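Long-range contacts in L-cysteine S-thiosulfotransferase subunit SoxA (Paracoccus denitrificans, PDB 2C1D), which forms, with its partner SoxX, the heme enzyme that couples thiosulfate or related sulfur compounds to a cysteine of the carrier protein SoxYZ during sulfur oxidation: residues V60-G65 with L138-L143; A71-N76 with E120-E125; E167-R172 with L246-R251; N182-N187 with H196-Q201. All coordinates share one frame; numbering follows the deposited sequence.

How the contacts relate
The four contacts fall into two pairs, one in each cytochrome c domain. Contacts 1 and 2, with centres about 19 Å apart, belong to the domain around the first heme: contact 2 lines that heme, while the side chain of Leu140 of contact 1 lies about 7 Å from it. Contacts 3 and 4, only about 12 Å between centres, lie beside the second heme, contact 4 binding it directly; its iron carries the active-site Cys225. These two touch, because Glu185 of 182-187 meets both Tyr170 and Arg251 of contact 3, and they share one water. Contacts 2 and 4 lie far apart, about 41 Å between centres, on opposite sides of the chain's centre.

Contact 1 (V60-G65 with L138-L143); sequences VFVDRG and LSLISL
Val62 and Leu143 meet where two helices of the first cytochrome c domain, 59-70 and 132-143, cross almost at right angles. The axes of the segments 60-65 and 138-143 approach to 7.9 Å with 98° between their directions, as in the crossing of the first and last helices of the cytochrome c fold. Val62 is the side chain to follow. From CB it forks into two methyl groups, and each finds a different residue of the other helix. CG1, anti to the backbone N (chi1 171°), meets Leu143 CD2 at 3.6 Å, one turn on from Ser139, the two side chains crossing at about a right angle. CG2, turned to the side of its own backbone N, lies 4.0 Å from Ser139 CB. A branched but short valine suits this position, since one residue can address both without holding the helices apart. Leu140 reaches from helix 132-143 to the backbone of 60-65. Its CD1 lies 4.1 Å from Val62 O, and CD2 rests 3.6 Å from Gly65 O. Gly65 suits this place: a CB there would come within 3.3 Å of Leu140 CB, a tight approach. Ser139 presents its CB across the crossing, whereas its hydroxyl is hydrogen-bonded to Lys135 O within its own helix. Arg64, on another side of helix 59-70, forms a salt bridge with Asp136. With no hydrogen bond spanning segments 60-65 and 138-143, their interface depends on buried apolar surface and on the fit of methyl groups against backbone, while the salt bridge ties the same two helices together beside it.

Contact 2 (A71-N76 with E120-E125); sequences AAMGVN and ERMGLE. With HEC (heme c), chain I.
At the edge of the heme pocket of the first cytochrome c domain, the side chains of Met73 and Met122 cross obliquely, Met73 CG lying 4.2 Å from Met122 CE; here the loop after helix 59-70 passes the end of helix 110-122. Met122 bends at its last torsion (chi3 83°), which turns CE toward the loop while its sulfur stays on the heme side, SD 3.6 Å from CBB of heme c. A long, flexible thioether is well suited to serving both neighbours. Arg121, the residue before it, is turned wholly to the heme: its extended chain brings CD to 3.3 Å from heme C4C, and the guanidinium lies with one face over C2D. With an alanine in place of Arg121, this flat cover over the porphyrin would be lost, and the partner now bonded to NH1 would probably be left without its donor. Leu124, just after Gly123, sets both methyls against Met73 O, CD1 at 3.4 Å. Gly123, the first residue to leave the helix, has positive phi (66°), a conformation that favours glycine, and a CB there would collide with Val75 CG2. Gly74 lets the chains come close, its CA 3.4 Å from Met122 O. That same oxygen takes the one hydrogen bond across the contact: Val75 N donates to Met122 O at 3.0 Å, nearly straight at 165°.

Contact 3 (E167-R172 with L246-R251); sequences EIYYTR and LYVASR
The ring of Tyr169, on helix 159-170, carries the guanidinium of Arg251 from helix 239-251, the two helices packing together beside the second heme in the second cytochrome c domain. This stacking is the central interaction. The Arg251 guanidinium lies flat on the Tyr169 ring, centres 4.1 Å apart and planes at 22°, a cation-pi arrangement, while CD of the same arginine makes a CH-pi contact over that ring face. A bend in the arginine chain (chi3 72°) folds the guanidinium down onto the ring. An aromatic residue suits position 169 because its flat face can support a buried guanidinium.

Apolar contacts lie around this stack. Tyr247 meets Tyr169 obliquely, with its CE2 3.6 Å from Tyr169 CB, and Val248 CG2 touches Tyr169 CD1 at 3.7 Å. Were Tyr169 an alanine, the guanidinium would probably lose the flat surface beneath it and the water one of its partners, with a gap beside Tyr247 and Val248.

Polar bonds fix the arginine's edge. Arg251 NH1 donates to Tyr170 OH at 3.3 Å with an angle of 152°, and makes a weak bond to Tyr247 OH as well. Glu185 is the stronger partner of both Tyr170 OH and Arg251, hydrogen-bonding the hydroxyl and forming a salt bridge with Arg251 NH2, which is likely to offset the buried charge. One water then closes the group: it lies 2.8 Å from Tyr169 OH and accepts from Arg251 NH2, also at 2.8 Å.

Contact 4 (N182-N187 with H196-Q201); sequences NCHEDN and HLSQGQ. With HEC (heme c), chain J.
The CxxCH heme-binding motif of the second cytochrome c domain supplies His184, which is gripped by the loop 196-201. His184 NE2 binds the iron of heme c at 2.0 Å, and Cys225 is the other axial ligand. On the far side of the ring, ND1 donates to Ser198 O at 3.1 Å with an angle of 157°; the acceptor lies in the imidazole plane, although the donor sits above the plane of the Ser198 carbonyl. Bound at both nitrogens, the ring is held in its rotation. Gly200 CA covers one ring face, 3.7 Å from its centroid, in a CH-pi contact. Glycine is apt here, since its phi is positive and a CB would clash with His184 CD2.

Ser198 also anchors the heme. Its N and OG both donate to the propionate oxygen O1D, OG at 2.7 Å, while OG accepts from Gly200 N in an ST turn. With OG between the backbone N and the carbonyl carbon (chi1 75°), it can face Gly200 N as well as the propionate. Leu197 divides its methyls, CD1 resting 3.5 Å from Cys183 O and CD2 3.6 Å from heme CHD, as suits a branched apolar residue at a porphyrin edge. Cys183 is probably the second thioether cysteine, after Cys180, and Phe90 of the SoxX chain packs on it. A proximal histidine whose ND1 is tied to a backbone carbonyl is typical of the c-type cytochrome heme site.

Contact 1 (V60-G65 with L138-L143)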
# COMPACT_ATOMS: atom_id res chain seq x y z
N VAL A 60 18.35 15.74 0.11
CA VAL A 60 18.18 16.93 0.93
C VAL A 60 17.88 16.55 2.38
O VAL A 60 18.37 17.17 3.34
CB VAL A 60 17.02 17.78 0.36
CG1 VAL A 60 16.74 18.99 1.22
CG2 VAL A 60 17.35 18.18 -1.09
N PHE A 61 17.05 15.53 2.55
CA PHE A 61 16.64 15.11 3.87
C PHE A 61 17.63 14.19 4.54
O PHE A 61 17.74 14.20 5.76
CB PHE A 61 15.20 14.58 3.80
CG PHE A 61 14.30 15.56 3.14
CD1 PHE A 61 13.95 15.44 1.79
CD2 PHE A 61 13.94 16.72 3.82
CE1 PHE A 61 13.16 16.43 1.16
CE2 PHE A 61 13.16 17.68 3.20
CZ PHE A 61 12.78 17.55 1.87
N VAL A 62 18.40 13.45 3.74
CA VAL A 62 19.60 12.76 4.26
C VAL A 62 20.57 13.79 4.86
O VAL A 62 21.04 13.60 5.97
CB VAL A 62 20.29 11.98 3.20
CG1 VAL A 62 21.66 11.45 3.68
CG2 VAL A 62 19.38 10.85 2.71
N ASP A 63 20.86 14.88 4.14
CA ASP A 63 21.81 15.90 4.63
C ASP A 63 21.31 16.62 5.90
O ASP A 63 22.06 16.89 6.83
CB ASP A 63 22.21 16.92 3.53
CG ASP A 63 23.46 17.76 3.92
OD1 ASP A 63 24.56 17.17 4.09
OD2 ASP A 63 23.43 19.01 4.09
N ARG A 64 20.03 16.90 5.95
CA ARG A 64 19.44 17.50 7.12
C ARG A 64 19.47 16.51 8.31
O ARG A 64 19.64 16.92 9.46
CB ARG A 64 18.02 17.86 6.79
CG ARG A 64 17.36 18.73 7.78
CD ARG A 64 15.91 18.40 7.89
NE ARG A 64 15.09 19.35 7.22
CZ ARG A 64 13.84 19.17 6.82
NH1 ARG A 64 13.17 18.02 6.99
NH2 ARG A 64 13.26 20.19 6.25
N GLY A 65 19.28 15.22 8.01
CA GLY A 65 19.46 14.18 9.01
C GLY A 65 20.87 14.23 9.59
O GLY A 65 21.06 14.03 10.78
N LEU A 138 15.96 8.48 9.97
CA LEU A 138 15.83 7.17 9.30
C LEU A 138 16.45 7.21 7.92
O LEU A 138 17.02 6.22 7.47
CB LEU A 138 14.39 6.76 9.13
CG LEU A 138 13.50 6.49 10.34
CD1 LEU A 138 12.43 5.47 10.03
CD2 LEU A 138 14.26 6.11 11.58
N SER A 139 16.32 8.34 7.25
CA SER A 139 16.91 8.52 5.91
C SER A 139 18.43 8.38 5.98
O SER A 139 19.02 7.59 5.24
CB SER A 139 16.51 9.90 5.34
OG SER A 139 15.11 9.92 5.05
N LEU A 140 19.03 9.12 6.91
CA LEU A 140 20.48 9.04 7.16
C LEU A 140 20.94 7.63 7.50
O LEU A 140 21.91 7.12 6.93
CB LEU A 140 20.90 10.00 8.28
CG LEU A 140 22.38 10.02 8.67
CD1 LEU A 140 23.25 10.54 7.52
CD2 LEU A 140 22.59 10.84 9.97
N ILE A 141 20.22 6.98 8.41
CA ILE A 141 20.62 5.63 8.82
C ILE A 141 20.47 4.66 7.67
O ILE A 141 21.34 3.80 7.44
CB ILE A 141 19.83 5.17 10.09
CG1 ILE A 141 20.29 6.00 11.29
CG2 ILE A 141 20.01 3.67 10.33
CD1 ILE A 141 19.34 5.97 12.48
N SER A 142 19.38 4.79 6.92
CA SER A 142 19.10 3.85 5.82
C SER A 142 20.20 3.92 4.78
O SER A 142 20.63 2.89 4.25
CB SER A 142 17.72 4.12 5.19
OG SER A 142 17.48 3.20 4.11
N LEU A 143 20.73 5.11 4.55
CA LEU A 143 21.83 5.28 3.60
C LEU A 143 23.10 4.49 3.96
O LEU A 143 23.90 4.17 3.10
CB LEU A 143 22.21 6.76 3.47
CG LEU A 143 23.14 7.14 2.28
CD1 LEU A 143 22.68 6.66 0.93
CD2 LEU A 143 23.33 8.64 2.19

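Contact 2 (A71-N76 with E120-E125)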
# COMPACT_ATOMS: atom_id res chain seq x y z
N ALA A 71 23.99 17.62 15.80
CA ALA A 71 23.53 18.73 16.63
C ALA A 71 23.45 18.37 18.11
O ALA A 71 22.95 17.31 18.50
CB ALA A 71 22.17 19.23 16.14
N ALA A 72 23.93 19.28 18.94
CA ALA A 72 23.86 19.14 20.39
C ALA A 72 22.44 19.44 20.86
O ALA A 72 22.21 20.46 21.51
CB ALA A 72 24.87 20.09 21.06
N MET A 73 21.50 18.54 20.56
CA MET A 73 20.10 18.80 20.84
C MET A 73 19.58 18.15 22.12
O MET A 73 18.43 18.32 22.47
CB MET A 73 19.21 18.46 19.62
CG MET A 73 19.24 17.06 19.06
SD MET A 73 18.59 17.01 17.31
CE MET A 73 16.91 17.87 17.50
N GLY A 74 20.46 17.44 22.84
CA GLY A 74 20.10 16.85 24.11
C GLY A 74 19.97 17.90 25.21
O GLY A 74 20.38 19.05 25.03
N VAL A 75 19.39 17.50 26.35
CA VAL A 75 19.18 18.42 27.47
C VAL A 75 20.51 18.93 28.03
O VAL A 75 20.62 20.10 28.38
CB VAL A 75 18.28 17.85 28.59
CG1 VAL A 75 16.86 17.65 28.08
CG2 VAL A 75 18.85 16.55 29.18
N ASN A 76 21.52 18.06 28.09
CA ASN A 76 22.90 18.48 28.41
C ASN A 76 23.82 18.70 27.20
O ASN A 76 25.05 18.59 27.32
CB ASN A 76 23.55 17.45 29.33
CG ASN A 76 22.71 17.12 30.52
OD1 ASN A 76 21.94 17.95 31.02
ND2 ASN A 76 22.85 15.89 31.00
N GLU A 120 15.98 8.04 26.59
CA GLU A 120 16.85 7.56 27.67
C GLU A 120 18.21 8.24 27.74
O GLU A 120 18.76 8.36 28.82
CB GLU A 120 17.08 6.06 27.53
CG GLU A 120 15.78 5.29 27.47
CD GLU A 120 15.96 3.80 27.70
OE1 GLU A 120 15.17 3.02 27.11
OE2 GLU A 120 16.86 3.40 28.48
N ARG A 121 18.77 8.69 26.62
CA ARG A 121 20.15 9.15 26.60
C ARG A 121 20.34 10.61 26.28
O ARG A 121 21.44 11.15 26.49
CB ARG A 121 20.97 8.32 25.63
CG ARG A 121 21.02 6.89 26.01
CD ARG A 121 21.87 6.05 25.11
NE ARG A 121 22.03 4.72 25.68
CZ ARG A 121 21.38 3.63 25.31
NH1 ARG A 121 20.50 3.64 24.31
NH2 ARG A 121 21.64 2.50 25.93
N MET A 122 19.30 11.26 25.77
CA MET A 122 19.39 12.67 25.49
C MET A 122 18.38 13.49 26.28
O MET A 122 18.35 14.72 26.14
CB MET A 122 19.25 12.90 23.99
CG MET A 122 20.29 12.12 23.21
SD MET A 122 20.05 12.29 21.49
CE MET A 122 20.90 13.88 21.17
N GLY A 123 17.58 12.82 27.10
CA GLY A 123 16.64 13.47 28.00
C GLY A 123 15.50 14.21 27.31
O GLY A 123 14.94 15.16 27.86
N LEU A 124 15.15 13.77 26.10
CA LEU A 124 14.16 14.45 25.31
C LEU A 124 12.85 13.67 25.27
O LEU A 124 12.79 12.45 25.44
CB LEU A 124 14.67 14.72 23.89
CG LEU A 124 15.90 15.63 23.74
CD1 LEU A 124 16.42 15.56 22.31
CD2 LEU A 124 15.59 17.09 24.14
N GLU A 125 11.80 14.45 25.06
CA GLU A 125 10.49 13.93 24.77
C GLU A 125 10.65 13.13 23.48
O GLU A 125 11.39 13.54 22.58
CB GLU A 125 9.51 15.11 24.61
CG GLU A 125 8.20 14.78 23.93
CD GLU A 125 7.11 15.82 24.23
OE1 GLU A 125 7.45 16.93 24.74
OE2 GLU A 125 5.92 15.54 23.96
FE HEC I . 22.22 5.65 20.19
CHA HEC I . 21.90 2.16 20.13
CHB HEC I . 20.83 5.82 17.15
CHC HEC I . 22.28 9.02 20.47
CHD HEC I . 24.32 5.36 22.90
NA HEC I . 21.53 4.24 18.89
C1A HEC I . 21.49 2.88 19.04
C2A HEC I . 20.89 2.32 17.86
C3A HEC I . 20.59 3.33 17.04
C4A HEC I . 20.96 4.57 17.69
CMA HEC I . 19.92 3.25 15.66
CAA HEC I . 20.66 0.81 17.63
CBA HEC I . 22.01 0.18 17.36
CGA HEC I . 21.99 -1.34 17.33
O1A HEC I . 21.10 -1.99 17.92
O2A HEC I . 22.93 -1.87 16.68
NB HEC I . 21.68 7.16 19.00
C1B HEC I . 21.02 7.01 17.80
C2B HEC I . 20.55 8.33 17.40
C3B HEC I . 20.96 9.22 18.31
C4B HEC I . 21.69 8.49 19.34
CMB HEC I . 19.80 8.63 16.08
CAB HEC I . 20.69 10.76 18.29
CBB HEC I . 19.36 11.05 18.19
NC HEC I . 23.17 6.94 21.47
C1C HEC I . 22.98 8.31 21.45
C2C HEC I . 23.74 8.87 22.54
C3C HEC I . 24.21 7.85 23.30
C4C HEC I . 23.93 6.62 22.57
CMC HEC I . 23.65 10.35 22.96
CAC HEC I . 25.06 7.92 24.62
CBC HEC I . 24.61 8.66 25.65
ND HEC I . 22.98 4.00 21.32
C1D HEC I . 23.79 4.17 22.44
C2D HEC I . 23.98 2.88 23.09
C3D HEC I . 23.20 1.88 22.24
C4D HEC I . 22.63 2.67 21.16
CMD HEC I . 24.77 2.55 24.36
CAD HEC I . 23.06 0.37 22.48
CBD HEC I . 24.19 -0.34 21.80
CGD HEC I . 24.02 -1.85 21.87
O1D HEC I . 25.06 -2.58 21.87
O2D HEC I . 22.86 -2.31 21.92

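Contact 3 (E167-R172 with L246-R251)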
# COMPACT_ATOMS: atom_id res chain seq x y z
N GLU A 167 -0.46 -12.61 8.82
CA GLU A 167 -1.92 -12.62 8.93
C GLU A 167 -2.54 -11.27 8.48
O GLU A 167 -3.52 -11.25 7.75
CB GLU A 167 -2.34 -12.99 10.37
CG GLU A 167 -3.79 -13.44 10.51
CD GLU A 167 -4.34 -13.33 11.92
OE1 GLU A 167 -3.55 -13.21 12.90
OE2 GLU A 167 -5.59 -13.35 12.05
N ILE A 168 -1.94 -10.17 8.93
CA ILE A 168 -2.39 -8.82 8.55
C ILE A 168 -2.31 -8.67 7.04
O ILE A 168 -3.26 -8.21 6.42
CB ILE A 168 -1.52 -7.73 9.29
CG1 ILE A 168 -1.75 -7.84 10.80
CG2 ILE A 168 -1.81 -6.29 8.78
CD1 ILE A 168 -0.82 -6.99 11.65
N TYR A 169 -1.19 -9.12 6.44
CA TYR A 169 -0.92 -8.96 5.00
C TYR A 169 -2.03 -9.55 4.13
O TYR A 169 -2.37 -8.98 3.09
CB TYR A 169 0.43 -9.61 4.59
CG TYR A 169 0.95 -9.06 3.27
CD1 TYR A 169 1.64 -7.88 3.24
CD2 TYR A 169 0.71 -9.72 2.07
CE1 TYR A 169 2.09 -7.34 2.06
CE2 TYR A 169 1.15 -9.18 0.85
CZ TYR A 169 1.84 -7.97 0.86
OH TYR A 169 2.30 -7.39 -0.31
N TYR A 170 -2.59 -10.67 4.59
CA TYR A 170 -3.62 -11.40 3.86
C TYR A 170 -5.05 -11.16 4.38
O TYR A 170 -5.98 -11.73 3.87
CB TYR A 170 -3.29 -12.90 3.90
CG TYR A 170 -2.08 -13.20 3.05
CD1 TYR A 170 -0.81 -13.22 3.59
CD2 TYR A 170 -2.23 -13.41 1.69
CE1 TYR A 170 0.30 -13.48 2.78
CE2 TYR A 170 -1.14 -13.65 0.88
CZ TYR A 170 0.13 -13.68 1.43
OH TYR A 170 1.19 -13.94 0.61
N THR A 171 -5.21 -10.30 5.38
CA THR A 171 -6.56 -9.98 5.90
C THR A 171 -7.23 -8.96 5.03
O THR A 171 -6.63 -7.94 4.68
CB THR A 171 -6.48 -9.50 7.35
OG1 THR A 171 -6.06 -10.58 8.18
CG2 THR A 171 -7.89 -9.14 7.92
N ARG A 172 -8.48 -9.21 4.67
CA ARG A 172 -9.15 -8.35 3.72
C ARG A 172 -9.94 -7.34 4.51
O ARG A 172 -11.03 -7.64 5.00
CB ARG A 172 -10.05 -9.17 2.80
CG ARG A 172 -9.24 -10.11 1.91
CD ARG A 172 -10.07 -10.95 1.01
NE ARG A 172 -10.68 -10.12 -0.02
CZ ARG A 172 -11.14 -10.55 -1.16
NH1 ARG A 172 -11.06 -11.85 -1.50
NH2 ARG A 172 -11.68 -9.68 -2.00
N LEU A 246 8.01 -6.05 9.70
CA LEU A 246 8.90 -7.22 9.71
C LEU A 246 8.55 -8.18 8.59
O LEU A 246 9.43 -8.63 7.84
CB LEU A 246 8.80 -7.97 11.06
CG LEU A 246 9.51 -9.33 11.22
CD1 LEU A 246 11.05 -9.20 11.15
CD2 LEU A 246 9.09 -9.99 12.52
N TYR A 247 7.26 -8.46 8.46
CA TYR A 247 6.80 -9.39 7.46
C TYR A 247 7.04 -8.84 6.04
O TYR A 247 7.57 -9.54 5.18
CB TYR A 247 5.34 -9.76 7.68
CG TYR A 247 4.87 -10.67 6.61
CD1 TYR A 247 5.27 -12.00 6.59
CD2 TYR A 247 4.07 -10.20 5.57
CE1 TYR A 247 4.86 -12.86 5.57
CE2 TYR A 247 3.68 -11.04 4.55
CZ TYR A 247 4.08 -12.37 4.55
OH TYR A 247 3.69 -13.19 3.51
N VAL A 248 6.67 -7.58 5.80
CA VAL A 248 6.77 -6.99 4.46
C VAL A 248 8.24 -6.80 4.08
O VAL A 248 8.62 -7.09 2.96
CB VAL A 248 5.97 -5.67 4.34
CG1 VAL A 248 6.12 -5.02 2.95
CG2 VAL A 248 4.50 -5.93 4.59
N ALA A 249 9.07 -6.37 5.02
CA ALA A 249 10.51 -6.30 4.78
C ALA A 249 11.08 -7.61 4.22
O ALA A 249 11.89 -7.60 3.29
CB ALA A 249 11.25 -5.91 6.06
N SER A 250 10.69 -8.72 4.82
CA SER A 250 11.20 -10.04 4.47
C SER A 250 10.74 -10.48 3.10
O SER A 250 11.41 -11.28 2.46
CB SER A 250 10.83 -11.08 5.54
OG SER A 250 9.47 -11.47 5.47
N ARG A 251 9.60 -9.96 2.61
CA ARG A 251 9.16 -10.25 1.25
C ARG A 251 10.14 -9.72 0.19
O ARG A 251 10.14 -10.19 -0.95
CB ARG A 251 7.75 -9.72 0.96
CG ARG A 251 6.64 -10.40 1.78
CD ARG A 251 5.31 -9.68 1.65
NE ARG A 251 4.73 -9.87 0.34
CZ ARG A 251 4.00 -10.93 -0.01
NH1 ARG A 251 3.72 -11.89 0.88
NH2 ARG A 251 3.50 -11.00 -1.23
O HOH W 1 3.33 -8.58 -2.68

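Contact 4 (N182-N187 with H196-Q201)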
# COMPACT_ATOMS: atom_id res chain seq x y z
N ASN A 182 -4.23 -8.76 -2.21
CA ASN A 182 -5.14 -8.56 -3.34
C ASN A 182 -4.55 -7.60 -4.37
O ASN A 182 -4.69 -7.83 -5.56
CB ASN A 182 -6.50 -7.99 -2.89
CG ASN A 182 -7.39 -9.04 -2.26
OD1 ASN A 182 -7.48 -10.17 -2.74
ND2 ASN A 182 -8.00 -8.68 -1.18
N CYS A 183 -3.95 -6.51 -3.92
CA CYS A 183 -3.36 -5.53 -4.82
C CYS A 183 -1.91 -5.84 -5.23
O CYS A 183 -1.61 -5.89 -6.43
CB CYS A 183 -3.45 -4.15 -4.20
SG CYS A 183 -5.17 -3.62 -4.09
N HIS A 184 -1.06 -6.08 -4.24
CA HIS A 184 0.39 -6.22 -4.44
C HIS A 184 0.87 -7.62 -4.83
O HIS A 184 1.97 -7.75 -5.36
CB HIS A 184 1.12 -5.74 -3.22
CG HIS A 184 0.93 -4.28 -3.01
ND1 HIS A 184 1.14 -3.38 -4.02
CD2 HIS A 184 0.52 -3.57 -1.94
CE1 HIS A 184 0.87 -2.16 -3.57
NE2 HIS A 184 0.47 -2.25 -2.32
N GLU A 185 0.06 -8.63 -4.57
CA GLU A 185 0.41 -10.00 -4.96
C GLU A 185 -0.41 -10.42 -6.19
O GLU A 185 0.16 -10.75 -7.25
CB GLU A 185 0.23 -10.93 -3.76
CG GLU A 185 0.66 -12.38 -3.98
CD GLU A 185 0.58 -13.21 -2.71
OE1 GLU A 185 -0.20 -14.18 -2.70
OE2 GLU A 185 1.28 -12.89 -1.72
N ASP A 186 -1.74 -10.34 -6.10
CA ASP A 186 -2.60 -10.80 -7.20
C ASP A 186 -2.54 -9.90 -8.40
O ASP A 186 -2.81 -10.35 -9.51
CB ASP A 186 -4.07 -10.90 -6.77
CG ASP A 186 -4.30 -11.95 -5.72
OD1 ASP A 186 -3.40 -12.80 -5.48
OD2 ASP A 186 -5.37 -11.99 -5.06
N ASN A 187 -2.23 -8.62 -8.20
CA ASN A 187 -2.36 -7.65 -9.28
C ASN A 187 -1.12 -6.80 -9.60
O ASN A 187 -1.24 -5.80 -10.28
CB ASN A 187 -3.57 -6.75 -9.03
CG ASN A 187 -4.88 -7.44 -9.32
OD1 ASN A 187 -5.21 -7.68 -10.48
ND2 ASN A 187 -5.61 -7.81 -8.27
N HIS A 196 0.39 2.11 -11.46
CA HIS A 196 0.97 0.82 -11.87
C HIS A 196 1.34 0.11 -10.59
O HIS A 196 2.23 0.57 -9.86
CB HIS A 196 2.25 1.09 -12.68
CG HIS A 196 2.79 -0.09 -13.42
ND1 HIS A 196 3.99 -0.04 -14.09
CD2 HIS A 196 2.29 -1.34 -13.63
CE1 HIS A 196 4.20 -1.19 -14.70
NE2 HIS A 196 3.20 -2.00 -14.43
N LEU A 197 0.65 -1.00 -10.30
CA LEU A 197 0.83 -1.71 -9.07
C LEU A 197 2.17 -2.43 -9.01
O LEU A 197 2.53 -3.20 -9.91
CB LEU A 197 -0.29 -2.73 -8.84
CG LEU A 197 -1.54 -2.17 -8.17
CD1 LEU A 197 -2.72 -3.13 -8.36
CD2 LEU A 197 -1.30 -1.85 -6.69
N SER A 198 2.89 -2.19 -7.91
CA SER A 198 4.14 -2.91 -7.61
C SER A 198 3.87 -4.08 -6.68
O SER A 198 2.71 -4.42 -6.42
CB SER A 198 5.15 -1.93 -7.00
OG SER A 198 4.83 -1.63 -5.68
N GLN A 199 4.92 -4.74 -6.20
CA GLN A 199 4.76 -5.79 -5.21
C GLN A 199 4.67 -5.22 -3.79
O GLN A 199 4.70 -5.98 -2.84
CB GLN A 199 5.87 -6.82 -5.29
CG GLN A 199 5.82 -7.65 -6.54
CD GLN A 199 7.06 -8.50 -6.73
OE1 GLN A 199 8.05 -8.32 -6.02
NE2 GLN A 199 6.99 -9.48 -7.66
N GLY A 200 4.60 -3.89 -3.68
CA GLY A 200 4.48 -3.22 -2.40
C GLY A 200 5.63 -3.56 -1.48
O GLY A 200 5.40 -3.89 -0.31
N GLN A 201 6.84 -3.48 -2.01
CA GLN A 201 8.05 -3.75 -1.24
C GLN A 201 8.47 -2.48 -0.49
O GLN A 201 8.15 -1.37 -0.92
CB GLN A 201 9.17 -4.25 -2.16
CG GLN A 201 8.83 -5.48 -3.08
CD GLN A 201 8.93 -6.82 -2.37
OE1 GLN A 201 8.99 -6.87 -1.15
NE2 GLN A 201 8.95 -7.94 -3.15
FE HEC J . -0.25 -0.67 -1.23
CHA HEC J . 2.02 1.37 -2.77
CHB HEC J . 2.23 -1.60 1.00
CHC HEC J . -2.48 -2.59 0.42
CHD HEC J . -2.52 -0.15 -3.71
NA HEC J . 1.78 -0.20 -0.95
C1A HEC J . 2.51 0.67 -1.71
C2A HEC J . 3.85 0.70 -1.21
C3A HEC J . 3.90 -0.14 -0.14
C4A HEC J . 2.59 -0.72 0.02
CMA HEC J . 5.09 -0.45 0.76
CAA HEC J . 5.02 1.53 -1.77
CBA HEC J . 5.90 0.63 -2.65
CGA HEC J . 7.12 1.38 -3.18
O1A HEC J . 7.92 0.75 -3.92
O2A HEC J . 7.29 2.61 -2.90
NB HEC J . -0.15 -1.84 0.36
C1B HEC J . 0.94 -2.07 1.19
C2B HEC J . 0.51 -2.82 2.33
C3B HEC J . -0.78 -3.11 2.17
C4B HEC J . -1.22 -2.47 0.95
CMB HEC J . 1.43 -3.30 3.45
CAB HEC J . -1.67 -3.91 3.14
CBB HEC J . -1.72 -3.30 4.37
NC HEC J . -2.17 -1.27 -1.59
C1C HEC J . -2.90 -2.09 -0.79
C2C HEC J . -4.22 -2.25 -1.35
C3C HEC J . -4.24 -1.57 -2.52
C4C HEC J . -2.93 -0.96 -2.67
CMC HEC J . -5.31 -3.10 -0.67
CAC HEC J . -5.34 -1.37 -3.62
CBC HEC J . -6.64 -1.14 -3.36
ND HEC J . -0.25 0.42 -2.92
C1D HEC J . -1.32 0.50 -3.81
C2D HEC J . -0.99 1.40 -4.89
C3D HEC J . 0.41 1.88 -4.59
C4D HEC J . 0.79 1.22 -3.36
CMD HEC J . -1.85 1.81 -6.10
CAD HEC J . 1.30 2.82 -5.44
CBD HEC J . 1.86 2.01 -6.62
CGD HEC J . 2.90 0.99 -6.19
O1D HEC J . 2.59 -0.19 -5.92
O2D HEC J . 4.09 1.32 -6.11
O HOH W 1 3.33 -8.58 -2.68